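Local structure of 33-36 kDa outer membrane protein (6GIE) at residues P62-A67 with D227-P232; A114-N119 with Y137-G142; Q30-D35 with T285-L290. The protein probably forms a beta-barrel porin channel in the outer membrane of Acinetobacter baumannii and may be involved in carbapenem susceptibility. All coordinates share one frame; numbering follows the deposited sequence.

Contact 1: residues P62-A67 with D227-P232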
loop_
_atom_site.group_PDB
_atom_site.type_symbol
_atom_site.label_atom_id
_atom_site.label_comp_id
_atom_site.label_asym_id
_atom_site.label_seq_id
_atom_site.Cartn_x
_atom_site.Cartn_y
_atom_site.Cartn_z
ATOM N N PRO A 62 4.591 13.043 -7.216
ATOM C CA PRO A 62 5.293 11.751 -7.418
ATOM C C PRO A 62 4.425 10.683 -8.161
ATOM O O PRO A 62 3.203 10.489 -7.819
ATOM C CB PRO A 62 5.572 11.302 -5.995
ATOM C CG PRO A 62 4.545 12.036 -5.116
ATOM C CD PRO A 62 4.292 13.338 -5.801
ATOM N N LEU A 63 5.001 9.987 -9.154
ATOM C CA LEU A 63 4.194 9.085 -10.003
ATOM C C LEU A 63 3.695 7.936 -9.154
ATOM O O LEU A 63 2.549 7.480 -9.331
ATOM C CB LEU A 63 4.963 8.534 -11.198
ATOM C CG LEU A 63 5.474 9.440 -12.311
ATOM C CD1 LEU A 63 6.397 8.677 -13.264
ATOM C CD2 LEU A 63 4.346 10.009 -13.099
ATOM N N ALA A 64 4.485 7.474 -8.179
ATOM C CA ALA A 64 3.986 6.331 -7.389
ATOM C C ALA A 64 2.611 6.576 -6.719
ATOM O O ALA A 64 1.884 5.605 -6.483
ATOM C CB ALA A 64 4.998 5.872 -6.342
ATOM N N GLU A 65 2.288 7.849 -6.404
ATOM C CA GLU A 65 1.137 8.175 -5.603
ATOM C C GLU A 65 0.056 8.876 -6.411
ATOM O O GLU A 65 -0.779 9.551 -5.859
ATOM C CB GLU A 65 1.532 9.105 -4.420
ATOM C CG GLU A 65 2.388 8.420 -3.376
ATOM C CD GLU A 65 1.713 7.264 -2.628
ATOM O OE1 GLU A 65 0.464 7.157 -2.572
ATOM O OE2 GLU A 65 2.457 6.385 -2.124
ATOM N N ALA A 66 0.080 8.717 -7.720
ATOM C CA ALA A 66 -0.840 9.441 -8.602
ATOM C C ALA A 66 -2.286 9.059 -8.338
ATOM O O ALA A 66 -3.174 9.953 -8.467
ATOM C CB ALA A 66 -0.484 9.174 -10.075
ATOM N N ALA A 67 -2.545 7.788 -7.959
ATOM C CA ALA A 67 -3.975 7.352 -7.748
ATOM C C ALA A 67 -4.545 8.088 -6.524
ATOM O O ALA A 67 -5.668 8.700 -6.549
ATOM C CB ALA A 67 -4.129 5.839 -7.572
ATOM N N ASP A 227 8.050 7.695 2.689
ATOM C CA ASP A 227 8.666 7.641 1.352
ATOM C C ASP A 227 9.199 8.993 0.997
ATOM O O ASP A 227 8.485 9.975 1.110
ATOM C CB ASP A 227 7.640 7.193 0.307
ATOM C CG ASP A 227 7.360 5.687 0.371
ATOM O OD1 ASP A 227 8.309 4.862 0.465
ATOM O OD2 ASP A 227 6.173 5.306 0.310
ATOM N N LEU A 228 10.460 9.061 0.589
ATOM C CA LEU A 228 11.056 10.306 0.117
ATOM C C LEU A 228 11.136 10.221 -1.423
ATOM O O LEU A 228 11.973 9.494 -1.983
ATOM C CB LEU A 228 12.463 10.500 0.695
ATOM C CG LEU A 228 12.617 10.091 2.161
ATOM C CD1 LEU A 228 13.997 10.329 2.754
ATOM C CD2 LEU A 228 11.628 10.909 2.954
ATOM N N PHE A 229 10.355 11.084 -2.060
ATOM C CA PHE A 229 10.306 11.230 -3.497
ATOM C C PHE A 229 11.381 12.164 -3.920
ATOM O O PHE A 229 11.163 13.356 -4.014
ATOM C CB PHE A 229 8.908 11.633 -3.937
ATOM C CG PHE A 229 7.933 10.586 -3.608
ATOM C CD1 PHE A 229 7.856 9.441 -4.407
ATOM C CD2 PHE A 229 7.153 10.669 -2.476
ATOM C CE1 PHE A 229 7.009 8.410 -4.060
ATOM C CE2 PHE A 229 6.275 9.651 -2.129
ATOM C CZ PHE A 229 6.203 8.501 -2.920
ATOM N N VAL A 230 12.593 11.632 -4.047
ATOM C CA VAL A 230 13.703 12.530 -4.267
ATOM C C VAL A 230 13.625 13.148 -5.659
ATOM O O VAL A 230 14.175 14.214 -5.875
ATOM C CB VAL A 230 15.097 11.909 -4.004
ATOM C CG1 VAL A 230 15.220 11.409 -2.561
ATOM C CG2 VAL A 230 15.415 10.832 -5.008
ATOM N N THR A 231 12.950 12.469 -6.589
ATOM C CA THR A 231 12.403 13.115 -7.763
ATOM C C THR A 231 11.027 12.502 -7.903
ATOM O O THR A 231 10.739 11.546 -7.193
ATOM C CB THR A 231 13.173 12.751 -9.050
ATOM O OG1 THR A 231 12.808 11.414 -9.479
ATOM C CG2 THR A 231 14.672 12.883 -8.863
ATOM N N PRO A 232 10.238 12.944 -8.871
ATOM C CA PRO A 232 8.899 12.389 -9.096
ATOM C C PRO A 232 8.906 10.879 -9.493
ATOM O O PRO A 232 7.880 10.132 -9.322
ATOM C CB PRO A 232 8.339 13.270 -10.264
ATOM C CG PRO A 232 9.134 14.529 -10.179
ATOM C CD PRO A 232 10.516 14.043 -9.813
HETATM O O HOH W 1 7.314 8.231 -7.710
HETATM O O HOH W 2 4.984 4.997 -2.469
#

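Contact 2: residues A114-N119 with Y137-G142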
loop_
_atom_site.group_PDB
_atom_site.type_symbol
_atom_site.label_atom_id
_atom_site.label_comp_id
_atom_site.label_asym_id
_atom_site.label_seq_id
_atom_site.Cartn_x
_atom_site.Cartn_y
_atom_site.Cartn_z
ATOM N N ALA A 114 -14.305 5.394 1.394
ATOM C CA ALA A 114 -14.643 4.098 1.937
ATOM C C ALA A 114 -13.884 3.004 1.240
ATOM O O ALA A 114 -13.528 3.174 0.076
ATOM C CB ALA A 114 -16.087 3.886 1.809
ATOM N N SER A 115 -13.565 1.919 1.959
ATOM C CA SER A 115 -12.901 0.791 1.331
ATOM C C SER A 115 -13.448 -0.496 1.830
ATOM O O SER A 115 -13.947 -0.577 2.918
ATOM C CB SER A 115 -11.391 0.808 1.548
ATOM O OG SER A 115 -11.028 0.033 2.707
ATOM N N ALA A 116 -13.338 -1.503 0.971
ATOM C CA ALA A 116 -13.799 -2.858 1.231
ATOM C C ALA A 116 -12.812 -3.845 0.559
ATOM O O ALA A 116 -12.325 -3.589 -0.571
ATOM C CB ALA A 116 -15.206 -3.051 0.657
ATOM N N SER A 117 -12.494 -4.925 1.280
ATOM C CA SER A 117 -11.694 -5.982 0.746
ATOM C C SER A 117 -12.012 -7.306 1.366
ATOM O O SER A 117 -12.603 -7.401 2.492
ATOM C CB SER A 117 -10.203 -5.665 0.918
ATOM O OG SER A 117 -10.022 -5.159 2.184
ATOM N N TYR A 118 -11.653 -8.329 0.573
ATOM C CA TYR A 118 -11.922 -9.717 0.874
ATOM C C TYR A 118 -10.773 -10.561 0.331
ATOM O O TYR A 118 -10.318 -10.302 -0.773
ATOM C CB TYR A 118 -13.175 -10.173 0.205
ATOM C CG TYR A 118 -13.400 -11.666 0.373
ATOM C CD1 TYR A 118 -13.739 -12.189 1.613
ATOM C CD2 TYR A 118 -13.286 -12.554 -0.708
ATOM C CE1 TYR A 118 -13.969 -13.538 1.802
ATOM C CE2 TYR A 118 -13.482 -13.914 -0.533
ATOM C CZ TYR A 118 -13.830 -14.396 0.725
ATOM O OH TYR A 118 -14.064 -15.740 0.941
ATOM N N ASN A 119 -10.347 -11.558 1.124
ATOM C CA ASN A 119 -9.249 -12.457 0.795
ATOM C C ASN A 119 -9.639 -13.808 1.215
ATOM O O ASN A 119 -10.190 -14.008 2.303
ATOM C CB ASN A 119 -7.959 -12.153 1.589
ATOM C CG ASN A 119 -7.392 -10.814 1.265
ATOM O OD1 ASN A 119 -6.503 -10.711 0.454
ATOM N ND2 ASN A 119 -7.928 -9.770 1.882
ATOM N N TYR A 137 -12.082 -10.296 5.771
ATOM C CA TYR A 137 -12.540 -9.074 5.141
ATOM C C TYR A 137 -12.247 -7.856 5.966
ATOM O O TYR A 137 -12.077 -7.952 7.163
ATOM C CB TYR A 137 -14.029 -9.167 4.851
ATOM C CG TYR A 137 -14.986 -9.060 6.024
ATOM C CD1 TYR A 137 -15.482 -7.831 6.417
ATOM C CD2 TYR A 137 -15.414 -10.188 6.726
ATOM C CE1 TYR A 137 -16.344 -7.718 7.478
ATOM C CE2 TYR A 137 -16.302 -10.089 7.782
ATOM C CZ TYR A 137 -16.768 -8.849 8.151
ATOM O OH TYR A 137 -17.648 -8.721 9.212
ATOM N N ALA A 138 -12.243 -6.715 5.299
ATOM C CA ALA A 138 -12.050 -5.425 5.915
ATOM C C ALA A 138 -12.915 -4.406 5.213
ATOM O O ALA A 138 -13.125 -4.480 3.973
ATOM C CB ALA A 138 -10.575 -4.964 5.850
ATOM N N LEU A 139 -13.419 -3.476 6.036
ATOM C CA LEU A 139 -14.082 -2.256 5.596
ATOM C C LEU A 139 -13.485 -1.054 6.338
ATOM O O LEU A 139 -13.099 -1.197 7.515
ATOM C CB LEU A 139 -15.554 -2.303 5.996
ATOM C CG LEU A 139 -16.347 -3.462 5.462
ATOM C CD1 LEU A 139 -17.711 -3.455 6.113
ATOM C CD2 LEU A 139 -16.450 -3.341 3.945
ATOM N N GLU A 140 -13.459 0.109 5.671
ATOM C CA GLU A 140 -13.013 1.338 6.262
ATOM C C GLU A 140 -13.873 2.422 5.716
ATOM O O GLU A 140 -14.335 2.374 4.568
ATOM C CB GLU A 140 -11.576 1.765 5.910
ATOM C CG GLU A 140 -10.487 0.734 5.961
ATOM C CD GLU A 140 -9.218 1.217 5.219
ATOM O OE1 GLU A 140 -9.225 1.224 3.950
ATOM O OE2 GLU A 140 -8.218 1.608 5.884
ATOM N N ALA A 141 -14.009 3.456 6.545
ATOM C CA ALA A 141 -14.612 4.690 6.136
ATOM C C ALA A 141 -13.720 5.780 6.682
ATOM O O ALA A 141 -13.255 5.668 7.795
ATOM C CB ALA A 141 -16.029 4.817 6.755
ATOM N N GLY A 142 -13.591 6.868 5.948
ATOM C CA GLY A 142 -12.980 8.003 6.493
ATOM C C GLY A 142 -13.095 9.264 5.724
ATOM O O GLY A 142 -13.976 9.399 4.929
HETATM O O HOH W 3 -10.948 -2.547 3.053
#

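Contact 3: residues Q30-D35 with T285-L290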
loop_
_atom_site.group_PDB
_atom_site.type_symbol
_atom_site.label_atom_id
_atom_site.label_comp_id
_atom_site.label_asym_id
_atom_site.label_seq_id
_atom_site.Cartn_x
_atom_site.Cartn_y
_atom_site.Cartn_z
ATOM N N GLN A 30 5.557 -9.087 -7.964
ATOM C CA GLN A 30 6.474 -9.044 -6.856
ATOM C C GLN A 30 6.858 -10.427 -6.415
ATOM O O GLN A 30 6.001 -11.291 -6.306
ATOM C CB GLN A 30 5.828 -8.339 -5.710
ATOM C CG GLN A 30 6.770 -8.209 -4.563
ATOM C CD GLN A 30 6.098 -7.798 -3.287
ATOM O OE1 GLN A 30 4.887 -7.534 -3.240
ATOM N NE2 GLN A 30 6.883 -7.754 -2.230
ATOM N N SER A 31 8.164 -10.649 -6.243
ATOM C CA SER A 31 8.713 -11.873 -5.726
ATOM C C SER A 31 9.548 -11.573 -4.505
ATOM O O SER A 31 10.227 -10.503 -4.450
ATOM C CB SER A 31 9.685 -12.478 -6.726
ATOM O OG SER A 31 9.013 -13.196 -7.701
ATOM N N GLU A 32 9.556 -12.517 -3.558
ATOM C CA GLU A 32 10.278 -12.334 -2.329
ATOM C C GLU A 32 10.815 -13.624 -1.792
ATOM O O GLU A 32 10.209 -14.697 -1.960
ATOM C CB GLU A 32 9.464 -11.652 -1.235
ATOM C CG GLU A 32 8.631 -10.451 -1.657
ATOM C CD GLU A 32 7.363 -10.282 -0.818
ATOM O OE1 GLU A 32 7.486 -9.978 0.389
ATOM O OE2 GLU A 32 6.249 -10.464 -1.366
ATOM N N TYR A 33 11.999 -13.512 -1.191
ATOM C CA TYR A 33 12.619 -14.595 -0.486
ATOM C C TYR A 33 12.815 -14.217 0.992
ATOM O O TYR A 33 13.304 -13.129 1.338
ATOM C CB TYR A 33 13.944 -14.905 -1.098
ATOM C CG TYR A 33 14.659 -16.051 -0.427
ATOM C CD1 TYR A 33 14.199 -17.364 -0.597
ATOM C CD2 TYR A 33 15.815 -15.846 0.351
ATOM C CE1 TYR A 33 14.857 -18.442 -0.017
ATOM C CE2 TYR A 33 16.478 -16.924 0.939
ATOM C CZ TYR A 33 15.997 -18.226 0.747
ATOM O OH TYR A 33 16.623 -19.333 1.314
ATOM N N VAL A 34 12.448 -15.174 1.839
ATOM C CA VAL A 34 12.290 -14.979 3.267
ATOM C C VAL A 34 13.252 -15.974 3.928
ATOM O O VAL A 34 13.079 -17.197 3.825
ATOM C CB VAL A 34 10.787 -15.204 3.700
ATOM C CG1 VAL A 34 10.534 -14.759 5.143
ATOM C CG2 VAL A 34 9.819 -14.440 2.802
ATOM N N ASP A 35 14.287 -15.464 4.565
ATOM C CA ASP A 35 15.301 -16.328 5.219
ATOM C C ASP A 35 15.150 -16.236 6.756
ATOM O O ASP A 35 14.952 -15.151 7.283
ATOM C CB ASP A 35 16.706 -15.902 4.741
ATOM C CG ASP A 35 17.812 -16.783 5.268
ATOM O OD1 ASP A 35 17.506 -17.775 5.961
ATOM O OD2 ASP A 35 19.010 -16.480 5.007
ATOM N N THR A 285 14.729 -13.061 11.129
ATOM C CA THR A 285 14.272 -13.205 9.755
ATOM C C THR A 285 14.515 -12.018 8.811
ATOM O O THR A 285 14.377 -10.873 9.198
ATOM C CB THR A 285 12.783 -13.647 9.776
ATOM O OG1 THR A 285 12.735 -15.017 10.177
ATOM C CG2 THR A 285 12.137 -13.569 8.425
ATOM N N GLN A 286 14.827 -12.323 7.563
ATOM C CA GLN A 286 15.050 -11.300 6.515
ATOM C C GLN A 286 14.324 -11.657 5.250
ATOM O O GLN A 286 14.274 -12.829 4.894
ATOM C CB GLN A 286 16.537 -11.170 6.119
ATOM C CG GLN A 286 17.499 -11.116 7.271
ATOM C CD GLN A 286 18.897 -10.658 6.872
ATOM O OE1 GLN A 286 19.150 -10.319 5.716
ATOM N NE2 GLN A 286 19.808 -10.626 7.845
ATOM N N THR A 287 13.882 -10.633 4.546
ATOM C CA THR A 287 13.118 -10.718 3.321
ATOM C C THR A 287 13.718 -9.757 2.303
ATOM O O THR A 287 13.800 -8.548 2.547
ATOM C CB THR A 287 11.651 -10.316 3.575
ATOM O OG1 THR A 287 11.098 -11.216 4.536
ATOM C CG2 THR A 287 10.788 -10.402 2.300
ATOM N N ILE A 288 14.211 -10.311 1.194
ATOM C CA ILE A 288 14.652 -9.534 0.063
ATOM C C ILE A 288 13.555 -9.669 -1.009
ATOM O O ILE A 288 12.964 -10.721 -1.186
ATOM C CB ILE A 288 16.081 -9.951 -0.352
ATOM C CG1 ILE A 288 16.483 -9.301 -1.666
ATOM C CG2 ILE A 288 16.204 -11.463 -0.513
ATOM C CD1 ILE A 288 16.692 -7.822 -1.557
ATOM N N GLY A 289 13.289 -8.588 -1.726
ATOM C CA GLY A 289 12.185 -8.527 -2.639
ATOM C C GLY A 289 12.427 -7.582 -3.792
ATOM O O GLY A 289 13.104 -6.583 -3.639
ATOM N N LEU A 290 11.932 -7.973 -4.963
ATOM C CA LEU A 290 11.902 -7.170 -6.130
ATOM C C LEU A 290 10.471 -7.091 -6.644
ATOM O O LEU A 290 9.725 -8.063 -6.593
ATOM C CB LEU A 290 12.732 -7.826 -7.225
ATOM C CG LEU A 290 14.251 -7.901 -6.989
ATOM C CD1 LEU A 290 14.930 -8.386 -8.264
ATOM C CD2 LEU A 290 14.869 -6.596 -6.586
#

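Contact 1: residues P62-A67 with D227-P232
Pro62 rests on the Phe229 ring in a CH-pi contact: its CB lies 3.6 Å from the ring centroid, over one face and displaced toward CD1. The two side chains cross at about a right angle. Ala64 CB approaches Phe229 CE1 obliquely at 4.0 Å, while Glu65 CG, set anti to its carbonyl carbon (chi1 -69°), meets Phe229 CZ at 3.8 Å. The backbone supplies one direct bond, from Leu63 N to Pro232 O at 2.9 Å and nearly straight (170°). Pro232 O has a second partner, a water 2.6 Å away that donates to it and accepts from Ala64 N. This one carbonyl thus holds Leu63 N directly and Ala64 N through the water. Another water bridges Glu65 OE2 and Asp227 OD2, which stand 4.6 Å apart, and its two donated bonds probably ease their repulsion; Glu65 OE1 forms a salt bridge with Lys196. Segment 62-67 leads into the short helix 66-69, and segment 227-232 runs from strand 220-229 into the turn toward strand 234-242. The helical turn also packs on strands 190-200 and 252-261, consistent with the connection between strands 55-57 and 74-83 folding into the barrel.

Contact 2: residues A114-N119 with Y137-G142
Tyr118 and Tyr137 meet at a ring edge, with Tyr137 CB near the plane of the Tyr118 ring and 4.4 Å from its CD1. The Tyr137 ring itself leads away: its CG sits between the backbone N and the carbonyl carbon (chi1 74°), and its hydroxyl is hydrogen-bonded to that of Tyr155 on strand 149-157. The carboxylate of Glu140 is the other flat group at work. Its OE1 accepts a bond from Ser115 OG that is unusually short at 2.5 Å, its exact length doubtful, and its OE2 is in a salt bridge with Arg194. These strands, 112-121 and 135-146, are antiparallel neighbours in the wall of a porin beta-barrel. Ser115, Ser117, Ala138 and Glu140 occupy one side, whose polar character is consistent with the lumen; Ala114, Ala116, Tyr118, Tyr137, Leu139 and Ala141 occupy the opposite side, probably the outer one. There Leu139 CD2 reaches across to Ala116 CB at 3.5 Å. Ser115 pairs with Glu140, and Ser117 with Ala138, each through two N-H to O=C bonds; the one from Ser117 N to Ala138 O measures 2.8 Å. On the polar side a water donates to Ser115 OG at 2.6 Å and also bonds Ser117 OG at 2.9 Å, with only a weak further bond to Ala138 O.

Contact 3: residues Q30-D35 with T285-L290
Thr285 touches Val34 methyl to methyl, its CG2 3.8 Å from Val34 CG1. A chi1 of -73° sets this methyl anti to the backbone N, where it meets Val34 and also faces the Asp35 carbonyl, while OG1 is hydrogen-bonded to Tyr250 OH. Gln286 comes next and pairs with Asp35 through two backbone bonds, the shorter running from Asp35 N to Gln286 O at 2.7 Å. Thr287 lies side by side with Val34, the two pointing the same way, with OG1 3.6 Å from Val34 CG1. The Thr287 methyl CG2 in turn stands 3.8 Å from Glu32 OE1, at the end of an extended side chain. Strands 22-35 and 285-295 are the first and last of the chain, and their antiparallel pairing closes the barrel, with Glu32, Val34 and Thr287 on what is probably its inner side. Ile288 pairs with Tyr33 through two backbone bonds, and its side chain belongs to the other side, where its CG2 approaches the Tyr33 ring near the plane at an edge and lies 4.2 Å from Tyr33 CB; a detergent molecule bound about 4 Å from the Ile288 side chain is consistent with a lipid-facing surface. Gly289 CA lies 4.2 Å from Glu32 CG. Leu290 completes the ladder with Ser31, where Ser31 N donates to Leu290 O at 3.0 Å.

In the fold
Along the chain the segments come as 30-35, 62-67, 114-119, 137-142, 227-232 and 285-290, so contact 3 spans contact 1, which in turn spans contact 2. The centres of contact 1 and contact 2 are about 25 Å apart. Contact 3 has its centre about 23 Å from that of contact 1 and about 27 Å from that of contact 2, and none touches another. Contacts 2 and 3 are both strand pairings in the barrel wall: the former joins strands close in sequence, the latter the first and last strands of the chain. Contact 1 differs in kind, bringing the 62-67 turn, which probably lies inside the barrel, against strand 220-229, across the chain's centre from contact 2.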